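PDB 3C01: surface presentation of antigens protein SpaS from Salmonella typhimurium, which belongs to the type III secretion exporter family and takes part in a secretory pathway for surface presentation of determinants Salmonella needs to enter mammalian cells. Local coordinates for residues H3-I8 with Q27-V32. Numbering follows the deposited sequence.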
loop_
_atom_site.group_PDB
_atom_site.type_symbol
_atom_site.label_atom_id
_atom_site.label_comp_id
_atom_site.label_asym_id
_atom_site.label_seq_id
_atom_site.Cartn_x
_atom_site.Cartn_y
_atom_site.Cartn_z
ATOM N N HIS B 3 13.355 6.833 3.009
ATOM C CA HIS B 3 12.245 6.296 2.183
ATOM C C HIS B 3 11.276 5.444 2.967
ATOM O O HIS B 3 11.684 4.719 3.875
ATOM C CB HIS B 3 12.750 5.420 1.061
ATOM C CG HIS B 3 13.719 6.105 0.182
ATOM N ND1 HIS B 3 15.080 5.964 0.341
ATOM C CD2 HIS B 3 13.536 6.939 -0.873
ATOM C CE1 HIS B 3 15.698 6.705 -0.569
ATOM N NE2 HIS B 3 14.784 7.306 -1.314
ATOM N N ILE B 4 10.009 5.506 2.570
ATOM C CA ILE B 4 8.957 4.748 3.233
ATOM C C ILE B 4 8.092 4.053 2.218
ATOM O O ILE B 4 7.727 4.631 1.227
ATOM C CB ILE B 4 7.993 5.646 4.053
ATOM C CG1 ILE B 4 8.718 6.433 5.148
ATOM C CG2 ILE B 4 6.822 4.809 4.623
ATOM C CD1 ILE B 4 7.763 7.469 5.807
ATOM N N THR B 5 7.655 2.847 2.540
ATOM C CA THR B 5 6.748 2.110 1.644
ATOM C C THR B 5 5.712 1.415 2.500
ATOM O O THR B 5 6.085 0.600 3.314
ATOM C CB THR B 5 7.630 1.168 0.872
ATOM O OG1 THR B 5 7.679 1.561 -0.529
ATOM C CG2 THR B 5 7.315 -0.234 1.151
ATOM N N ILE B 6 4.439 1.811 2.411
ATOM C CA ILE B 6 3.343 1.205 3.188
ATOM C C ILE B 6 2.360 0.515 2.243
ATOM O O ILE B 6 1.936 1.114 1.278
ATOM C CB ILE B 6 2.541 2.266 3.958
ATOM C CG1 ILE B 6 3.449 3.084 4.913
ATOM C CG2 ILE B 6 1.422 1.634 4.772
ATOM C CD1 ILE B 6 4.007 2.318 6.099
ATOM N N GLY B 7 2.017 -0.746 2.494
ATOM C CA GLY B 7 1.156 -1.498 1.594
ATOM C C GLY B 7 -0.230 -1.564 2.197
ATOM O O GLY B 7 -0.350 -1.693 3.415
ATOM N N ILE B 8 -1.263 -1.445 1.348
ATOM C CA ILE B 8 -2.647 -1.534 1.769
ATOM C C ILE B 8 -3.301 -2.756 1.162
ATOM O O ILE B 8 -3.332 -2.903 -0.067
ATOM C CB ILE B 8 -3.465 -0.297 1.313
ATOM C CG1 ILE B 8 -2.859 1.021 1.859
ATOM C CG2 ILE B 8 -4.980 -0.474 1.673
ATOM C CD1 ILE B 8 -2.831 1.145 3.381
ATOM N N GLN B 27 16.283 1.001 2.281
ATOM C CA GLN B 27 16.591 0.030 1.211
ATOM C C GLN B 27 15.461 -0.937 0.948
ATOM O O GLN B 27 15.143 -1.248 -0.193
ATOM C CB GLN B 27 17.841 -0.785 1.527
ATOM C CG GLN B 27 19.127 0.031 1.558
ATOM C CD GLN B 27 19.386 0.844 0.269
ATOM O OE1 GLN B 27 19.357 2.077 0.303
ATOM N NE2 GLN B 27 19.624 0.157 -0.862
ATOM N N ARG B 28 14.835 -1.395 2.003
ATOM C CA ARG B 28 13.794 -2.353 1.859
ATOM C C ARG B 28 12.639 -1.643 1.201
ATOM O O ARG B 28 11.965 -2.240 0.349
ATOM C CB ARG B 28 13.452 -3.011 3.210
ATOM C CG ARG B 28 14.338 -4.233 3.468
ATOM C CD ARG B 28 14.392 -4.670 4.949
ATOM N NE ARG B 28 15.528 -5.575 5.200
ATOM C CZ ARG B 28 16.817 -5.215 5.156
ATOM N NH1 ARG B 28 17.198 -3.953 4.865
ATOM N NH2 ARG B 28 17.748 -6.129 5.390
ATOM N N ALA B 29 12.469 -0.347 1.517
ATOM C CA ALA B 29 11.428 0.438 0.844
ATOM C C ALA B 29 11.700 0.513 -0.651
ATOM O O ALA B 29 10.806 0.255 -1.466
ATOM C CB ALA B 29 11.242 1.818 1.460
ATOM N N LEU B 30 12.934 0.816 -1.029
ATOM C CA LEU B 30 13.276 0.854 -2.459
ATOM C C LEU B 30 12.991 -0.499 -3.129
ATOM O O LEU B 30 12.467 -0.531 -4.240
ATOM C CB LEU B 30 14.721 1.277 -2.679
ATOM C CG LEU B 30 15.073 2.731 -2.309
ATOM C CD1 LEU B 30 16.606 2.948 -2.411
ATOM C CD2 LEU B 30 14.298 3.812 -3.139
ATOM N N ALA B 31 13.260 -1.599 -2.438
ATOM C CA ALA B 31 13.074 -2.916 -3.039
ATOM C C ALA B 31 11.588 -3.254 -3.177
ATOM O O ALA B 31 11.172 -3.875 -4.152
ATOM C CB ALA B 31 13.839 -3.994 -2.265
ATOM N N VAL B 32 10.780 -2.804 -2.229
ATOM C CA VAL B 32 9.332 -2.989 -2.292
ATOM C C VAL B 32 8.748 -2.315 -3.498
ATOM O O VAL B 32 7.974 -2.918 -4.199
ATOM C CB VAL B 32 8.617 -2.465 -0.997
ATOM C CG1 VAL B 32 7.127 -2.383 -1.197
ATOM C CG2 VAL B 32 8.927 -3.390 0.194
#
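Ala29 packs with its methyl against Thr5 and His3, bringing the first turns of helix 26-39 onto one face of the antiparallel sheet of strands 4-9 and 19-25, an alpha/beta packing in the cytoplasmic domain of this exporter. The short segments cross at 53°, their axes 7.1 Å apart at the closest point. The small Ala29 side chain is consistent with the close approach: the CA atoms of Thr5 and Ala29 stand 5.0 Å apart, and CB of Ala29 lies 3.7 Å from CB of Thr5 and 3.8 Å from the carbonyl O of His3. On the same buried side, Val32 touches Glu24 of strand 19-25. Ile4 and Ile6 point from the opposite face of strand 4-9 toward helix 47-56, reaching Phe54 and Leu53. The sheet itself continues into a strand of another protein chain, which pairs antiparallel with residues 5-8.

Ala29 and Thr5 are buried, whereas toward the N-terminal end of the strand His3 is partly exposed and Leu30 exposed. With CG anti to its carbonyl carbon (chi1 -56°), His3 carries its imidazole alongside Leu30, which reaches out over one ring face in a CH-pi contact: CD2 of Leu30 sits 3.9 Å from the ring centroid, only 6° off the ring normal.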